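PDB 3VYL: L-ribulose 3-epimerase from Mesorhizobium loti, which catalyses the reversible epimerization of ketoses at C3, L-ribulose most efficiently and D-psicose and D-tagatose less so, and holds a manganese ion in a TIM barrel. Local coordinates for residues Ser18-Thr23 and Gly48-Arg53; Ile35-Leu40 and Arg96-Arg101; Gln90-Thr95 and Lys138-Thr143. All coordinates share one frame; numbering follows the deposited sequence.

Interaction 1 of 3, residues Ser18-Thr23 and Gly48-Arg53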
# COMPACT_ATOMS: atom_id res chain seq x y z
N SER A 18 -12.20 21.07 37.08
CA SER A 18 -12.33 22.04 36.00
C SER A 18 -11.67 21.53 34.71
O SER A 18 -12.14 21.81 33.60
CB SER A 18 -11.75 23.39 36.46
OG SER A 18 -10.71 23.86 35.62
N GLU A 19 -10.58 20.78 34.87
CA GLU A 19 -9.87 20.14 33.77
C GLU A 19 -10.58 18.89 33.25
O GLU A 19 -10.62 18.66 32.04
CB GLU A 19 -8.43 19.79 34.18
CG GLU A 19 -7.47 20.97 34.10
CD GLU A 19 -7.32 21.49 32.69
OE1 GLU A 19 -6.56 20.89 31.90
OE2 GLU A 19 -7.97 22.50 32.35
N LEU A 20 -11.13 18.09 34.16
CA LEU A 20 -11.96 16.93 33.82
C LEU A 20 -13.22 17.36 33.06
O LEU A 20 -13.69 16.66 32.16
CB LEU A 20 -12.36 16.17 35.08
CG LEU A 20 -11.31 15.32 35.81
CD1 LEU A 20 -11.91 14.68 37.05
CD2 LEU A 20 -10.70 14.24 34.92
N GLU A 21 -13.74 18.52 33.45
CA GLU A 21 -14.87 19.16 32.82
C GLU A 21 -14.50 19.54 31.38
O GLU A 21 -15.24 19.24 30.44
CB GLU A 21 -15.19 20.43 33.59
CG GLU A 21 -16.58 20.48 34.18
CD GLU A 21 -17.24 21.82 33.94
OE1 GLU A 21 -17.59 22.50 34.93
OE2 GLU A 21 -17.41 22.19 32.76
N ARG A 22 -13.36 20.21 31.23
CA ARG A 22 -12.85 20.61 29.92
C ARG A 22 -12.64 19.40 28.99
O ARG A 22 -13.07 19.43 27.83
CB ARG A 22 -11.55 21.40 30.08
CG ARG A 22 -11.75 22.89 29.96
CD ARG A 22 -11.27 23.40 28.61
NE ARG A 22 -12.23 24.32 28.00
CZ ARG A 22 -12.01 25.04 26.91
NH1 ARG A 22 -10.84 25.00 26.29
NH2 ARG A 22 -12.96 25.83 26.44
N THR A 23 -11.99 18.36 29.50
CA THR A 23 -11.77 17.14 28.75
C THR A 23 -13.08 16.69 28.08
O THR A 23 -13.14 16.49 26.87
CB THR A 23 -11.17 16.05 29.66
OG1 THR A 23 -9.90 16.51 30.14
CG2 THR A 23 -10.94 14.76 28.92
N GLY A 48 -18.98 10.23 41.48
CA GLY A 48 -20.39 10.18 41.13
C GLY A 48 -20.80 11.41 40.35
O GLY A 48 -21.64 11.34 39.44
N ARG A 49 -20.21 12.55 40.71
CA ARG A 49 -20.41 13.79 39.98
C ARG A 49 -19.91 13.61 38.55
O ARG A 49 -20.61 13.95 37.59
CB ARG A 49 -19.68 14.94 40.69
CG ARG A 49 -19.30 16.12 39.80
CD ARG A 49 -20.45 17.10 39.63
NE ARG A 49 -20.50 18.07 40.72
CZ ARG A 49 -19.89 19.26 40.70
NH1 ARG A 49 -19.99 20.08 41.74
NH2 ARG A 49 -19.19 19.64 39.64
N LEU A 50 -18.70 13.06 38.43
CA LEU A 50 -18.07 12.79 37.14
C LEU A 50 -18.97 11.88 36.30
O LEU A 50 -19.32 12.23 35.16
CB LEU A 50 -16.71 12.13 37.34
CG LEU A 50 -15.48 12.50 36.49
CD1 LEU A 50 -14.62 11.25 36.36
CD2 LEU A 50 -15.80 13.08 35.12
N ALA A 51 -19.35 10.74 36.87
CA ALA A 51 -20.23 9.78 36.20
C ALA A 51 -21.54 10.42 35.72
O ALA A 51 -22.05 10.07 34.65
CB ALA A 51 -20.53 8.60 37.11
N LYS A 52 -22.06 11.36 36.51
CA LYS A 52 -23.30 12.04 36.19
C LYS A 52 -23.05 13.04 35.08
O LYS A 52 -23.94 13.31 34.26
CB LYS A 52 -23.88 12.74 37.42
CG LYS A 52 -25.41 12.80 37.46
CD LYS A 52 -26.03 13.89 36.58
CE LYS A 52 -25.56 15.30 36.93
NZ LYS A 52 -26.07 15.78 38.25
N ARG A 53 -21.85 13.60 35.05
CA ARG A 53 -21.50 14.57 34.02
C ARG A 53 -21.20 13.87 32.69
O ARG A 53 -21.51 14.41 31.62
CB ARG A 53 -20.34 15.44 34.47
CG ARG A 53 -20.73 16.91 34.64
CD ARG A 53 -21.44 17.45 33.40
NE ARG A 53 -20.59 18.31 32.54
CZ ARG A 53 -19.62 19.12 32.98
NH1 ARG A 53 -19.35 19.23 34.29
NH2 ARG A 53 -18.92 19.84 32.10
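Glu21 and Arg53 face each other across two neighbouring helices, and their flat ends are turned steeply: the carboxylate and guanidinium planes stand 75° apart. The salt bridge runs through one pair of atoms, Arg53 NH2 donating to Glu21 OE2 at 2.9 Å with an N-H...O angle of 154°. Relative to the guanidinium, Glu21 OE2 lies at the edge, tilted only a little from its plane; relative to the carboxylate, the donor comes from above the plane rather than within it. The other oxygen stays back, with Glu21 OE1 3.8 Å from Arg53 NH1. Two bends, at chi2 and chi3, fold the arginine chain so that its guanidinium reaches across to the glutamate. An alanine in place of Glu21 would remove the carboxylate and would probably leave the Arg53 guanidinium without its mate on helix 17-30, free to turn.

Deeper in, beside this polar pair, the contact becomes apolar. Leu20 CD1 lies 4.2 Å from Leu50 CG, and both leucines are buried, whereas Glu21 and Arg53 are partly exposed. The backbones follow the same pairing, Leu20 CA standing 8.1 Å from Leu50 CA and Glu21 CA 8.2 Å from Arg53 CA. Leu20 also touches Phe37 of barrel strand 34-37, and Leu50 touches Leu24, one turn further along helix 17-30. A buried leucine pair beside a partly exposed ion pair thus joins helices 17-30 and 47-57, which flank strand 34-37 in sequence and stand side by side in the outer helical layer of a TIM barrel.

Interaction 2 of 3, residues Ile35-Leu40 and Arg96-Arg101; sequences IEFSYL and RDLGGR
Leu98, in the last turn of helix 78-98, rests one methyl against two adjoining side chains of segment 35-40. Its CD2 lies 4.4 Å from Leu40 CD1 and 4.5 Å from Phe37 CD2, and it meets the ring obliquely. The direct touch is slight, 67 Å² in all, yet all three residues are buried. Packing is closer within segment 35-40 itself, where the Phe37 ring is held between two aliphatic groups: Ile35 CG1 stands 3.9 Å above one face and Leu40 CD1 4.0 Å above the opposite one, both offset toward the rim.

This is the strand-to-helix layer of a TIM barrel, in which alternate strand residues face opposite ways. Phe37 points to the helical coat, where Leu24 of helix 17-30 also touches it. The preceding Glu36 instead hydrogen-bonds His206, a manganese ligand.

The helix end behind Leu98 is the solvent side. There Gly99 ends the helix in a Schellman motif with positive phi (84°), and its N bonds back to Arg96 O at 3.1 Å. The exposed Arg96 grips its neighbour Asp97 side-on: NE donates to Asp97 OD2 at 2.8 Å, while NH2 donates to Asp97 OD1 at 3.0 Å, both approaching from above the carboxylate plane.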
# COMPACT_ATOMS: atom_id res chain seq x y z
N ILE A 35 -15.11 8.55 26.30
CA ILE A 35 -13.88 9.09 26.90
C ILE A 35 -13.14 7.99 27.63
O ILE A 35 -13.75 7.19 28.35
CB ILE A 35 -14.14 10.33 27.82
CG1 ILE A 35 -12.83 11.03 28.22
CG2 ILE A 35 -14.94 9.95 29.07
CD1 ILE A 35 -12.11 11.74 27.09
N GLU A 36 -11.84 7.93 27.41
CA GLU A 36 -10.99 6.99 28.11
C GLU A 36 -10.13 7.74 29.13
O GLU A 36 -9.42 8.69 28.79
CB GLU A 36 -10.11 6.24 27.10
CG GLU A 36 -9.20 5.16 27.68
CD GLU A 36 -8.52 4.37 26.57
OE1 GLU A 36 -8.98 4.50 25.42
OE2 GLU A 36 -7.54 3.63 26.84
N PHE A 37 -10.18 7.30 30.37
CA PHE A 37 -9.41 7.89 31.42
C PHE A 37 -8.39 6.90 31.83
O PHE A 37 -8.68 5.77 31.88
CB PHE A 37 -10.33 8.21 32.60
CG PHE A 37 -11.17 9.43 32.40
CD1 PHE A 37 -10.60 10.64 32.22
CD2 PHE A 37 -12.52 9.34 32.42
CE1 PHE A 37 -11.35 11.75 32.04
CE2 PHE A 37 -13.28 10.44 32.26
CZ PHE A 37 -12.70 11.65 32.06
N SER A 38 -7.15 7.33 32.01
CA SER A 38 -6.05 6.51 32.51
C SER A 38 -5.97 6.05 33.95
O SER A 38 -5.55 4.96 34.21
CB SER A 38 -4.76 7.23 32.33
OG SER A 38 -4.08 7.29 33.59
N TYR A 39 -6.18 6.95 34.88
CA TYR A 39 -6.52 6.60 36.24
C TYR A 39 -6.90 7.83 37.02
O TYR A 39 -6.31 8.86 36.85
CB TYR A 39 -5.39 5.83 36.93
CG TYR A 39 -5.85 5.09 38.16
CD1 TYR A 39 -6.32 3.81 38.09
CD2 TYR A 39 -5.80 5.68 39.39
CE1 TYR A 39 -6.73 3.14 39.21
CE2 TYR A 39 -6.21 5.03 40.51
CZ TYR A 39 -6.66 3.76 40.41
OH TYR A 39 -7.07 3.14 41.52
N LEU A 40 -7.84 7.67 37.93
CA LEU A 40 -8.34 8.75 38.72
C LEU A 40 -8.38 8.36 40.18
O LEU A 40 -8.90 7.32 40.51
CB LEU A 40 -9.73 9.12 38.25
CG LEU A 40 -9.84 9.61 36.82
CD1 LEU A 40 -11.29 9.76 36.45
CD2 LEU A 40 -9.17 10.94 36.67
N ARG A 96 -16.66 0.64 37.22
CA ARG A 96 -18.02 0.33 37.65
C ARG A 96 -18.76 1.57 38.16
O ARG A 96 -19.86 1.86 37.69
CB ARG A 96 -18.00 -0.76 38.72
CG ARG A 96 -19.36 -1.19 39.24
CD ARG A 96 -19.24 -1.73 40.66
NE ARG A 96 -18.75 -0.69 41.57
CZ ARG A 96 -17.96 -0.91 42.61
NH1 ARG A 96 -17.56 -2.14 42.92
NH2 ARG A 96 -17.57 0.12 43.36
N ASP A 97 -18.15 2.31 39.08
CA ASP A 97 -18.80 3.47 39.68
C ASP A 97 -18.95 4.63 38.71
O ASP A 97 -19.81 5.50 38.89
CB ASP A 97 -18.08 3.92 40.95
CG ASP A 97 -18.27 2.95 42.11
OD1 ASP A 97 -17.57 3.11 43.14
OD2 ASP A 97 -19.11 2.04 42.01
N LEU A 98 -18.14 4.62 37.67
CA LEU A 98 -18.20 5.68 36.68
C LEU A 98 -19.24 5.36 35.59
O LEU A 98 -19.64 6.23 34.80
CB LEU A 98 -16.80 5.92 36.09
CG LEU A 98 -16.27 7.34 35.88
CD1 LEU A 98 -16.59 8.26 37.04
CD2 LEU A 98 -14.77 7.26 35.66
N GLY A 99 -19.70 4.11 35.58
CA GLY A 99 -20.70 3.68 34.61
C GLY A 99 -20.03 3.29 33.32
O GLY A 99 -20.41 3.75 32.24
N GLY A 100 -19.00 2.45 33.43
CA GLY A 100 -18.24 1.97 32.29
C GLY A 100 -18.25 0.45 32.27
O GLY A 100 -18.50 -0.19 33.30
N ARG A 101 -17.97 -0.11 31.10
CA ARG A 101 -18.04 -1.55 30.89
C ARG A 101 -16.67 -2.20 30.66
O ARG A 101 -16.52 -3.42 30.79
CB ARG A 101 -19.03 -1.87 29.75
CG ARG A 101 -19.23 -0.72 28.77
CD ARG A 101 -20.61 -0.70 28.12
NE ARG A 101 -20.76 -1.46 26.85
CZ ARG A 101 -19.78 -1.79 25.99
NH1 ARG A 101 -18.52 -1.43 26.20
NH2 ARG A 101 -20.08 -2.47 24.89

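Interaction 3 of 3, residues Gln90-Thr95 and Lys138-Thr143; sequences QTIALT and KAAGVT
Methyl-to-methyl packing carries the contact between Ile92 and Thr95 on one helix and Ala140 and Val142, where the chain leaves helix 120-139. The branch methyl of Ile92 serves two partners, CG2 lying 3.6 Å from Ala140 CB and 3.7 Å from Val142 CG2. One turn along, Thr95 CG2 meets Val142 CG1 at 3.9 Å. The valine thus spreads its fork over the helix, one prong on each residue. Thr95 can offer carbon here because chi1 of -56° sets CG2 opposite the backbone N and turns the hydroxyl back along its own helix.

In the TIM barrel these are adjacent outer helices, 78-98 and 120-139, and Val142 lies on the link from the second helix into strand 143-147. Ile92 also packs on Val133, Thr136 and Ala137 of helix 120-139.

Between the two segments there are no hydrogen bonds. Within segment 90-95, Thr95 OG1 donates to Thr91 O at 2.9 Å, and Thr95 N reaches the same oxygen from the other face of the carbonyl plane. In segment 138-143 a Schellman motif closes the helix at Gly141, whose phi is positive (75°) and whose N bonds to Lys138 O at 2.7 Å.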
# COMPACT_ATOMS: atom_id res chain seq x y z
N GLN A 90 -9.03 -2.00 42.37
CA GLN A 90 -9.43 -0.62 42.55
C GLN A 90 -9.90 -0.01 41.23
O GLN A 90 -10.93 0.66 41.17
CB GLN A 90 -8.27 0.18 43.15
CG GLN A 90 -8.70 1.38 43.98
CD GLN A 90 -7.54 2.02 44.73
OE1 GLN A 90 -6.51 1.38 44.97
NE2 GLN A 90 -7.70 3.29 45.10
N THR A 91 -9.15 -0.28 40.16
CA THR A 91 -9.48 0.20 38.81
C THR A 91 -10.85 -0.29 38.34
O THR A 91 -11.59 0.43 37.66
CB THR A 91 -8.39 -0.21 37.79
OG1 THR A 91 -7.10 0.12 38.32
CG2 THR A 91 -8.59 0.50 36.45
N ILE A 92 -11.17 -1.54 38.69
CA ILE A 92 -12.48 -2.12 38.38
C ILE A 92 -13.59 -1.31 39.05
O ILE A 92 -14.49 -0.79 38.36
CB ILE A 92 -12.54 -3.60 38.78
CG1 ILE A 92 -11.61 -4.42 37.89
CG2 ILE A 92 -13.97 -4.11 38.70
CD1 ILE A 92 -11.47 -5.87 38.29
N ALA A 93 -13.52 -1.17 40.38
CA ALA A 93 -14.49 -0.39 41.14
C ALA A 93 -14.60 1.05 40.63
O ALA A 93 -15.70 1.62 40.61
CB ALA A 93 -14.15 -0.41 42.62
N LEU A 94 -13.48 1.63 40.20
CA LEU A 94 -13.54 2.94 39.55
C LEU A 94 -14.40 2.90 38.27
O LEU A 94 -15.31 3.72 38.12
CB LEU A 94 -12.13 3.47 39.26
CG LEU A 94 -12.06 4.84 38.57
CD1 LEU A 94 -12.44 5.96 39.52
CD2 LEU A 94 -10.68 5.09 38.00
N THR A 95 -14.13 1.95 37.38
CA THR A 95 -14.86 1.81 36.11
C THR A 95 -16.36 1.63 36.39
O THR A 95 -17.19 2.39 35.87
CB THR A 95 -14.34 0.60 35.28
OG1 THR A 95 -12.93 0.74 35.06
CG2 THR A 95 -15.06 0.49 33.94
N LYS A 138 -16.25 -9.40 36.35
CA LYS A 138 -17.58 -9.85 35.91
C LYS A 138 -18.66 -9.37 36.88
O LYS A 138 -19.60 -8.69 36.48
CB LYS A 138 -17.62 -11.38 35.76
CG LYS A 138 -18.76 -11.88 34.88
CD LYS A 138 -18.99 -13.37 35.00
CE LYS A 138 -17.99 -14.17 34.16
NZ LYS A 138 -18.49 -15.53 33.83
N ALA A 139 -18.48 -9.73 38.15
CA ALA A 139 -19.37 -9.30 39.24
C ALA A 139 -19.63 -7.80 39.21
O ALA A 139 -20.76 -7.36 39.48
CB ALA A 139 -18.82 -9.73 40.59
N ALA A 140 -18.62 -7.01 38.86
CA ALA A 140 -18.79 -5.56 38.79
C ALA A 140 -19.42 -5.08 37.47
O ALA A 140 -19.66 -3.89 37.29
CB ALA A 140 -17.47 -4.86 39.06
N GLY A 141 -19.71 -6.02 36.57
CA GLY A 141 -20.32 -5.70 35.27
C GLY A 141 -19.33 -5.07 34.29
O GLY A 141 -19.68 -4.13 33.58
N VAL A 142 -18.10 -5.59 34.28
CA VAL A 142 -17.02 -5.06 33.44
C VAL A 142 -16.13 -6.14 32.84
O VAL A 142 -15.85 -7.16 33.47
CB VAL A 142 -16.14 -3.99 34.14
CG1 VAL A 142 -16.96 -2.79 34.62
CG2 VAL A 142 -15.31 -4.59 35.26
N THR A 143 -15.68 -5.90 31.62
CA THR A 143 -14.78 -6.83 30.93
C THR A 143 -13.32 -6.44 31.15
O THR A 143 -13.02 -5.27 31.39
CB THR A 143 -15.08 -6.80 29.42
OG1 THR A 143 -15.06 -5.43 28.97
CG2 THR A 143 -16.45 -7.39 29.15

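Interaction 1 lies farthest out, its centre about 21 Å from that of the chain, and is the only one of the three with an ion pair between its segments; interactions 2 and 3 are buried and meet through apolar groups alone. Interaction 1 joins two outer helices, interaction 2 a barrel strand to a helix, and interaction 3 an outer helix to the turn leading from the next helix into strand 143-147. Leu50 and Leu98 connect the first two, their CD1 atoms 3.6 Å apart. Interactions 2 and 3 share helix 78-98, and the Arg101 O to Thr143 N distance of 2.7 Å, a probable hydrogen bond, joins the chain at the start of strands 102-104 and 143-147.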